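Metallo-beta-lactamase (Serratia marcescens, PDB 3VQZ) probably hydrolyses the beta-lactam ring of antibiotics as a subclass B3 metallo-beta-lactamase, using a pair of zinc ions bound in its active site. Local coordinates at residues I38-T43 and L69-H74; G25-L30 and I210-H215; K109-F114 and G149-G154. All blocks are in the same frame, centred on the assembly; numbering follows the deposited sequence.

Contact 1 of 3, residues I38-T43 and L69-H74. With ZN (zinc ion), chain B; NA (sodium ion), chain D; MCR (sulfanylacetic acid), chain F.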
loop_
_atom_site.group_PDB
_atom_site.type_symbol
_atom_site.label_atom_id
_atom_site.label_comp_id
_atom_site.label_asym_id
_atom_site.label_seq_id
_atom_site.Cartn_x
_atom_site.Cartn_y
_atom_site.Cartn_z
ATOM N N ILE A 38 2.990 -6.048 -11.712
ATOM C CA ILE A 38 2.468 -4.851 -11.068
ATOM C C ILE A 38 3.183 -4.655 -9.741
ATOM O O ILE A 38 3.218 -5.574 -8.905
ATOM C CB ILE A 38 0.945 -4.953 -10.839
ATOM C CG1 ILE A 38 0.210 -5.023 -12.200
ATOM C CG2 ILE A 38 0.458 -3.764 -10.015
ATOM C CD1 ILE A 38 -1.205 -5.563 -12.137
ATOM N N LEU A 39 3.754 -3.467 -9.549
ATOM C CA LEU A 39 4.352 -3.100 -8.265
ATOM C C LEU A 39 3.400 -2.224 -7.457
ATOM O O LEU A 39 2.848 -1.254 -7.987
ATOM C CB LEU A 39 5.665 -2.347 -8.485
ATOM C CG LEU A 39 6.410 -1.759 -7.274
ATOM C CD1 LEU A 39 6.874 -2.861 -6.327
ATOM C CD2 LEU A 39 7.588 -0.918 -7.748
ATOM N N VAL A 40 3.233 -2.539 -6.174
ATOM C CA VAL A 40 2.411 -1.710 -5.295
ATOM C C VAL A 40 3.314 -0.947 -4.336
ATOM O O VAL A 40 3.958 -1.564 -3.475
ATOM C CB VAL A 40 1.379 -2.542 -4.485
ATOM C CG1 VAL A 40 0.430 -1.620 -3.724
ATOM C CG2 VAL A 40 0.567 -3.430 -5.407
ATOM N N ASP A 41 3.345 0.379 -4.504
ATOM C CA ASP A 41 4.093 1.346 -3.665
ATOM C C ASP A 41 5.601 1.371 -3.966
ATOM O O ASP A 41 6.127 0.443 -4.553
ATOM C CB ASP A 41 3.805 1.177 -2.158
ATOM C CG ASP A 41 2.479 1.825 -1.730
ATOM O OD1 ASP A 41 1.952 2.697 -2.473
ATOM O OD2 ASP A 41 1.956 1.471 -0.642
ATOM N N GLY A 42 6.284 2.442 -3.579
ATOM C CA GLY A 42 7.718 2.588 -3.876
ATOM C C GLY A 42 8.606 2.746 -2.649
ATOM O O GLY A 42 9.839 2.854 -2.780
ATOM N N THR A 43 7.984 2.723 -1.464
ATOM C CA THR A 43 8.633 3.061 -0.183
ATOM C C THR A 43 9.213 4.503 -0.232
ATOM O O THR A 43 8.605 5.381 -0.854
ATOM C CB THR A 43 9.673 1.994 0.293
ATOM O OG1 THR A 43 10.929 2.182 -0.376
ATOM C CG2 THR A 43 9.172 0.574 0.051
ATOM N N LEU A 69 1.249 0.868 -8.514
ATOM C CA LEU A 69 0.050 1.329 -7.822
ATOM C C LEU A 69 0.415 2.007 -6.520
ATOM O O LEU A 69 1.309 1.546 -5.806
ATOM C CB LEU A 69 -0.905 0.175 -7.574
ATOM C CG LEU A 69 -1.166 -0.768 -8.751
ATOM C CD1 LEU A 69 -2.147 -1.843 -8.313
ATOM C CD2 LEU A 69 -1.653 -0.055 -10.015
ATOM N N SER A 70 -0.264 3.111 -6.222
ATOM C CA SER A 70 -0.002 3.882 -5.013
ATOM C C SER A 70 -1.187 3.811 -4.075
ATOM O O SER A 70 -2.310 4.106 -4.483
ATOM C CB SER A 70 0.278 5.344 -5.370
ATOM O OG SER A 70 0.337 6.158 -4.205
ATOM N N THR A 71 -0.931 3.411 -2.827
ATOM C CA THR A 71 -1.948 3.393 -1.776
ATOM C C THR A 71 -2.286 4.837 -1.414
ATOM O O THR A 71 -3.390 5.324 -1.720
ATOM C CB THR A 71 -1.488 2.610 -0.524
ATOM O OG1 THR A 71 -0.229 3.117 -0.029
ATOM C CG2 THR A 71 -1.359 1.114 -0.850
ATOM N N HIS A 72 -1.321 5.534 -0.815
ATOM C CA HIS A 72 -1.471 6.956 -0.522
ATOM C C HIS A 72 -0.171 7.697 -0.663
ATOM O O HIS A 72 0.920 7.119 -0.554
ATOM C CB HIS A 72 -2.139 7.189 0.839
ATOM C CG HIS A 72 -1.239 6.943 2.037
ATOM N ND1 HIS A 72 -1.112 5.737 2.614
ATOM C CD2 HIS A 72 -0.445 7.819 2.788
ATOM C CE1 HIS A 72 -0.274 5.827 3.673
ATOM N NE2 HIS A 72 0.136 7.093 3.773
ATOM N N SER A 73 -0.286 8.996 -0.912
ATOM C CA SER A 73 0.856 9.826 -1.288
ATOM C C SER A 73 1.547 10.520 -0.118
ATOM O O SER A 73 1.583 11.755 -0.071
ATOM C CB SER A 73 0.402 10.876 -2.309
ATOM O OG SER A 73 -0.771 11.527 -1.855
ATOM N N HIS A 74 2.077 9.733 0.818
ATOM C CA HIS A 74 3.010 10.226 1.827
ATOM C C HIS A 74 4.377 9.729 1.472
ATOM O O HIS A 74 4.509 8.711 0.775
ATOM C CB HIS A 74 2.634 9.757 3.226
ATOM C CG HIS A 74 1.443 10.472 3.806
ATOM N ND1 HIS A 74 0.665 9.924 4.750
ATOM C CD2 HIS A 74 0.902 11.728 3.530
ATOM C CE1 HIS A 74 -0.322 10.787 5.080
ATOM N NE2 HIS A 74 -0.179 11.884 4.327
HETATM ZN ZN ZN B . 0.673 8.071 5.550
HETATM NA NA NA D . -3.881 6.101 -4.245
HETATM O OXT MCR F . -0.079 5.138 8.945
HETATM C C MCR F . 0.630 5.664 8.046
HETATM O O MCR F . 0.597 5.277 6.852
HETATM C CA MCR F . 1.567 6.793 8.445
HETATM S S2 MCR F . 2.260 7.602 6.969
HETATM O O HOH W 1 2.229 5.359 -2.567
HETATM O O HOH W 2 -1.834 7.832 -3.734
#
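The carboxylate of Asp-41 grips Thr-71 with both oxygens. Thr-71 N donates to Asp-41 OD1 over 3.0 Å on the syn side, 22° out of the carboxylate plane, while Thr-71 OG1 gives its proton to the syn lone pair of Asp-41 OD2 at 2.8 Å. Thr-71 OG1 lies between its own backbone N and carbonyl carbon (chi1 55°), which turns the hydroxyl to the same carboxylate as the amide; two bonds from one residue fix the rotation of the acid. A water ties Asp-41 OD1 to Ser-70 OG and His-72 O. Leu-69 N donates to Leu-39 O and Asp-41 N to Leu-69 O, both at 2.7 Å, a parallel bridge around Val-40 and Leu-69. Ile-38 CG2 packs on Leu-69 CG at 3.6 Å. The loop then runs to the superfamily's histidine-rich zinc motif: His-72 NE2 and His-74 ND1 bind one zinc ion at 2.1 and 2.0 Å, and His-150 and the sulfur of sulfanylacetic acid complete its site. A sodium ion sits on Ser-70 O and Thr-71 O. Strands 37-40 and 65-69 are neighbours in the mixed sheet, Trp-157 and Phe-172 of the second sheet pack against Thr-71, and His-74 occupies the N-cap position of helix 75-78.

Contact 2 of 3, residues G25-L30 and I210-H215. With ZN (zinc ion), chain C; MCR (sulfanylacetic acid), chain F.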
loop_
_atom_site.group_PDB
_atom_site.type_symbol
_atom_site.label_atom_id
_atom_site.label_comp_id
_atom_site.label_asym_id
_atom_site.label_seq_id
_atom_site.Cartn_x
_atom_site.Cartn_y
_atom_site.Cartn_z
ATOM N N GLY A 25 10.681 -1.562 6.891
ATOM C CA GLY A 25 9.606 -0.809 7.550
ATOM C C GLY A 25 8.390 -0.422 6.708
ATOM O O GLY A 25 7.357 -0.073 7.263
ATOM N N ILE A 26 8.517 -0.467 5.376
ATOM C CA ILE A 26 7.423 -0.114 4.453
ATOM C C ILE A 26 7.183 -1.231 3.429
ATOM O O ILE A 26 8.130 -1.713 2.777
ATOM C CB ILE A 26 7.712 1.216 3.699
ATOM C CG1 ILE A 26 8.003 2.374 4.679
ATOM C CG2 ILE A 26 6.577 1.575 2.739
ATOM C CD1 ILE A 26 6.814 2.822 5.512
ATOM N N SER A 27 5.921 -1.646 3.306
ATOM C CA SER A 27 5.528 -2.673 2.338
ATOM C C SER A 27 5.590 -2.173 0.911
ATOM O O SER A 27 5.186 -1.053 0.585
ATOM C CB SER A 27 4.114 -3.201 2.614
ATOM O OG SER A 27 4.056 -3.871 3.872
ATOM N N ALA A 28 6.112 -3.036 0.060
ATOM C CA ALA A 28 5.970 -2.898 -1.364
ATOM C C ALA A 28 5.777 -4.325 -1.854
ATOM O O ALA A 28 6.429 -5.254 -1.370
ATOM C CB ALA A 28 7.210 -2.240 -1.962
ATOM N N VAL A 29 4.862 -4.513 -2.791
ATOM C CA VAL A 29 4.511 -5.842 -3.261
ATOM C C VAL A 29 4.638 -5.942 -4.781
ATOM O O VAL A 29 4.157 -5.075 -5.510
ATOM C CB VAL A 29 3.088 -6.252 -2.797
ATOM C CG1 VAL A 29 2.514 -7.365 -3.670
ATOM C CG2 VAL A 29 3.113 -6.675 -1.332
ATOM N N LEU A 30 5.301 -7.001 -5.247
ATOM C CA LEU A 30 5.361 -7.286 -6.681
ATOM C C LEU A 30 4.390 -8.405 -7.013
ATOM O O LEU A 30 4.495 -9.505 -6.458
ATOM C CB LEU A 30 6.778 -7.679 -7.132
ATOM C CG LEU A 30 6.867 -7.648 -8.672
ATOM C CD1 LEU A 30 6.962 -6.228 -9.214
ATOM C CD2 LEU A 30 8.012 -8.499 -9.210
ATOM N N ILE A 210 -5.638 -12.758 2.770
ATOM C CA ILE A 210 -4.292 -12.298 3.071
ATOM C C ILE A 210 -4.255 -10.780 3.031
ATOM O O ILE A 210 -4.502 -10.166 1.977
ATOM C CB ILE A 210 -3.270 -12.845 2.055
ATOM C CG1 ILE A 210 -3.213 -14.380 2.131
ATOM C CG2 ILE A 210 -1.884 -12.219 2.277
ATOM C CD1 ILE A 210 -2.821 -15.040 0.823
ATOM N N ALA A 211 -3.944 -10.173 4.178
ATOM C CA ALA A 211 -3.795 -8.726 4.242
ATOM C C ALA A 211 -2.323 -8.336 4.318
ATOM O O ALA A 211 -1.542 -8.889 5.108
ATOM C CB ALA A 211 -4.579 -8.137 5.409
ATOM N N ILE A 212 -1.944 -7.395 3.462
ATOM C CA ILE A 212 -0.621 -6.792 3.511
ATOM C C ILE A 212 -0.885 -5.329 3.818
ATOM O O ILE A 212 -1.514 -4.627 3.017
ATOM C CB ILE A 212 0.111 -6.959 2.171
ATOM C CG1 ILE A 212 0.114 -8.449 1.786
ATOM C CG2 ILE A 212 1.514 -6.367 2.242
ATOM C CD1 ILE A 212 0.167 -8.733 0.298
ATOM N N ALA A 213 -0.466 -4.886 4.999
ATOM C CA ALA A 213 -0.695 -3.502 5.397
ATOM C C ALA A 213 0.479 -2.648 4.933
ATOM O O ALA A 213 1.652 -3.087 4.984
ATOM C CB ALA A 213 -0.907 -3.397 6.899
ATOM N N ALA A 214 0.156 -1.455 4.429
ATOM C CA ALA A 214 1.166 -0.522 3.928
ATOM C C ALA A 214 2.303 -0.372 4.945
ATOM O O ALA A 214 3.479 -0.403 4.564
ATOM C CB ALA A 214 0.533 0.823 3.579
ATOM N N HIS A 215 1.952 -0.257 6.234
ATOM C CA HIS A 215 2.922 -0.487 7.322
ATOM C C HIS A 215 2.854 -1.936 7.750
ATOM O O HIS A 215 1.952 -2.310 8.478
ATOM C CB HIS A 215 2.723 0.483 8.503
ATOM C CG HIS A 215 3.192 1.897 8.206
ATOM N ND1 HIS A 215 4.421 2.354 8.569
ATOM C CD2 HIS A 215 2.565 2.950 7.528
ATOM C CE1 HIS A 215 4.572 3.635 8.142
ATOM N NE2 HIS A 215 3.435 3.999 7.504
HETATM ZN ZN ZN C . 3.105 5.499 6.201
HETATM O OXT MCR F . -0.079 5.138 8.945
HETATM C C MCR F . 0.630 5.664 8.046
HETATM O O MCR F . 0.597 5.277 6.852
HETATM C CA MCR F . 1.567 6.793 8.445
HETATM S S2 MCR F . 2.260 7.602 6.969
HETATM O O HOH W 3 6.342 0.774 9.592
#
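With CG anti to its carbonyl carbon (chi1 -74°), the side chain of His-215 runs abreast of that of Ile-26, whose chain folds at CG1 (chi2 -68°) and so brings Ile-26 CD1 to 3.6 Å from His-215 CE1. Ser-27 bonds to the last residue of strand 210-213 and to the one after it: Ser-27 OG donates to Ala-213 O at 2.8 Å, and Ser-27 N to Ala-214 O at 3.0 Å with an N-H...O angle of 163°. Hydroxyl and amide of one residue thus satisfy two successive buried carbonyls. Further along, Val-29 CG2 rests on Ile-212 CG2 at 3.9 Å, an apolar contact between the two sheets of the alpha-beta/beta-alpha sandwich, with Phe-172 against Val-29 and Val-170 against Ile-212.

The imidazole itself is fixed at both nitrogens. His-215 NE2 binds a zinc ion at 2.0 Å, a site completed by Asp-76, His-77 and the sulfur S2 of sulfanylacetic acid, presumably a thiolate, which bridges the two zinc ions and lies 2.4 Å from this one. His-215 ND1 donates to an in-plane water 2.7 Å away, which also lies 2.7 Å from Gly-25 O, probably donating to it, and so bridges the segments. Because NE2 gives its lone pair to zinc, ND1 is expected to carry the proton, consistent with that bond, while the Ser-27 bonds hold the backbone just before His-215, consistent with a preorganised zinc site.

Contact 3 of 3, residues K109-F114 and G149-G154. With ZN (zinc ion), chain B; NA (sodium ion), chain D; MCR (sulfanylacetic acid), chain F.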
loop_
_atom_site.group_PDB
_atom_site.type_symbol
_atom_site.label_atom_id
_atom_site.label_comp_id
_atom_site.label_asym_id
_atom_site.label_seq_id
_atom_site.Cartn_x
_atom_site.Cartn_y
_atom_site.Cartn_z
ATOM N N LYS A 109 -3.310 21.038 1.101
ATOM C CA LYS A 109 -3.469 21.586 2.455
ATOM C C LYS A 109 -4.429 20.766 3.320
ATOM O O LYS A 109 -4.346 20.801 4.547
ATOM C CB LYS A 109 -3.889 23.065 2.412
ATOM C CG LYS A 109 -2.901 23.965 1.677
ATOM C CD LYS A 109 -3.345 25.421 1.675
ATOM C CE LYS A 109 -3.046 26.108 0.350
ATOM N NZ LYS A 109 -1.590 26.311 0.118
ATOM N N SER A 110 -5.315 20.019 2.663
ATOM C CA SER A 110 -6.269 19.116 3.316
ATOM C C SER A 110 -5.608 17.903 3.995
ATOM O O SER A 110 -6.153 17.359 4.961
ATOM C CB SER A 110 -7.281 18.619 2.279
ATOM O OG SER A 110 -6.615 17.995 1.186
ATOM N N ASP A 111 -4.448 17.492 3.468
ATOM C CA ASP A 111 -3.702 16.301 3.912
ATOM C C ASP A 111 -3.222 16.448 5.358
ATOM O O ASP A 111 -2.548 17.419 5.683
ATOM C CB ASP A 111 -2.523 16.055 2.946
ATOM C CG ASP A 111 -1.594 14.889 3.361
ATOM O OD1 ASP A 111 -1.848 14.150 4.332
ATOM O OD2 ASP A 111 -0.563 14.714 2.683
ATOM N N PRO A 112 -3.567 15.477 6.228
ATOM C CA PRO A 112 -3.131 15.483 7.637
ATOM C C PRO A 112 -1.600 15.628 7.836
ATOM O O PRO A 112 -1.146 16.126 8.874
ATOM C CB PRO A 112 -3.614 14.121 8.155
ATOM C CG PRO A 112 -4.776 13.773 7.285
ATOM C CD PRO A 112 -4.460 14.336 5.930
ATOM N N GLN A 113 -0.818 15.184 6.858
ATOM C CA GLN A 113 0.642 15.314 6.929
ATOM C C GLN A 113 1.191 16.331 5.942
ATOM O O GLN A 113 2.369 16.306 5.615
ATOM C CB GLN A 113 1.332 13.944 6.791
ATOM C CG GLN A 113 1.351 13.166 8.101
ATOM C CD GLN A 113 1.627 11.690 7.920
ATOM O OE1 GLN A 113 2.507 11.300 7.146
ATOM N NE2 GLN A 113 0.878 10.857 8.639
ATOM N N PHE A 114 0.319 17.228 5.479
ATOM C CA PHE A 114 0.711 18.370 4.655
ATOM C C PHE A 114 1.776 19.188 5.387
ATOM O O PHE A 114 1.701 19.363 6.605
ATOM C CB PHE A 114 -0.520 19.229 4.337
ATOM C CG PHE A 114 -0.205 20.568 3.716
ATOM C CD1 PHE A 114 0.223 20.661 2.392
ATOM C CD2 PHE A 114 -0.358 21.742 4.451
ATOM C CE1 PHE A 114 0.506 21.895 1.821
ATOM C CE2 PHE A 114 -0.080 22.979 3.884
ATOM C CZ PHE A 114 0.354 23.055 2.566
ATOM N N GLY A 149 -9.301 9.275 3.913
ATOM C CA GLY A 149 -9.293 9.677 5.323
ATOM C C GLY A 149 -7.895 9.939 5.858
ATOM O O GLY A 149 -7.630 11.012 6.400
ATOM N N HIS A 150 -7.007 8.952 5.739
ATOM C CA HIS A 150 -5.608 9.146 6.079
ATOM C C HIS A 150 -5.014 10.071 5.045
ATOM O O HIS A 150 -4.198 10.926 5.373
ATOM C CB HIS A 150 -4.869 7.814 6.156
ATOM C CG HIS A 150 -3.395 7.949 6.472
ATOM N ND1 HIS A 150 -2.934 8.155 7.728
ATOM C CD2 HIS A 150 -2.276 7.911 5.644
ATOM C CE1 HIS A 150 -1.590 8.257 7.701
ATOM N NE2 HIS A 150 -1.187 8.095 6.426
ATOM N N THR A 151 -5.428 9.898 3.791
ATOM C CA THR A 151 -5.286 10.910 2.735
ATOM C C THR A 151 -6.599 10.857 1.978
ATOM O O THR A 151 -7.356 9.897 2.107
ATOM C CB THR A 151 -4.169 10.605 1.714
ATOM O OG1 THR A 151 -4.513 9.426 0.970
ATOM C CG2 THR A 151 -2.835 10.410 2.392
ATOM N N GLU A 152 -6.853 11.884 1.177
ATOM C CA GLU A 152 -8.080 12.000 0.417
ATOM C C GLU A 152 -8.139 11.019 -0.760
ATOM O O GLU A 152 -9.227 10.594 -1.171
ATOM C CB GLU A 152 -8.210 13.444 -0.086
ATOM C CG GLU A 152 -9.644 13.943 -0.181
ATOM C CD GLU A 152 -9.771 15.231 -0.996
ATOM O OE1 GLU A 152 -8.844 16.077 -0.940
ATOM O OE2 GLU A 152 -10.793 15.379 -1.709
ATOM N N GLY A 153 -6.978 10.643 -1.300
ATOM C CA GLY A 153 -6.963 9.772 -2.479
ATOM C C GLY A 153 -6.515 8.344 -2.211
ATOM O O GLY A 153 -6.113 7.633 -3.140
ATOM N N GLY A 154 -6.559 7.939 -0.936
ATOM C CA GLY A 154 -6.142 6.608 -0.505
ATOM C C GLY A 154 -6.884 5.505 -1.248
ATOM O O GLY A 154 -8.114 5.552 -1.369
HETATM ZN ZN ZN B . 0.673 8.071 5.550
HETATM NA NA NA D . -3.881 6.101 -4.245
HETATM O OXT MCR F . -0.079 5.138 8.945
HETATM C C MCR F . 0.630 5.664 8.046
HETATM O O MCR F . 0.597 5.277 6.852
HETATM C CA MCR F . 1.567 6.793 8.445
HETATM S S2 MCR F . 2.260 7.602 6.969
HETATM O O HOH W 2 -1.834 7.832 -3.734
#
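Asp-111 OD1 accepts two bonds: from Gln-113 N, 2.9 Å away in its own turn, and from the ring nitrogen NE2 of the zinc ligand His-74. The Gln-113 N-H points almost straight at it but arrives from above the carboxylate plane, 67° out, closing an Asx turn inside the type I turn from Asp-111 to Phe-114. Asp-111 CG, anti to its backbone N (chi1 176°), sends the carboxylate forward beside the carbonyl carbon, within reach of Gln-113 N; Ser-107 OG bonds the other oxygen, OD2.

Across the contact the meeting is by van der Waals touch. Pro-112 CD lies 3.5 Å from His-150 O, and Gln-113 NE2 is 3.7 Å from His-150 CE1, its amide plane turned 83° from the imidazole. His-150 NE2 binds the zinc ion at 2.1 Å, and its ND1 is bonded to Thr-177 O. Gln-113 also flanks the bound sulfanylacetic acid, with Gln-113 OE1 3.7 Å from its S2. Beyond, Gly-153 O joins Ser-70 O and Thr-71 O on the sodium ion.

The chemistry is that of a second shell: a carboxylate orients one zinc histidine and would probably make its imidazole a stronger electron donor, while a carbonyl orients another.

From the N terminus, segment 25-30 opens contact 2, whose partner 210-215 comes 180 residues later; this long loop encloses the other two contacts. Inside it, contact 1 closes first, through helix 48-57 and strand 65-69, and contact 3 follows in series, closing over strands 126-129, 134-137 and 140-146. None cross. Contact 1 joins neighbouring strands of the seven-stranded sheet, and contact 2 ties that sheet to the edge strand of the five-stranded one; they meet where Val-40 N probably bonds to Val-29 O. Contact 3 links two loops and meets contact 1 at their shared zinc ion and sodium ion. Contacts 2 and 3 do not touch, yet all three reach the sulfanylacetic acid.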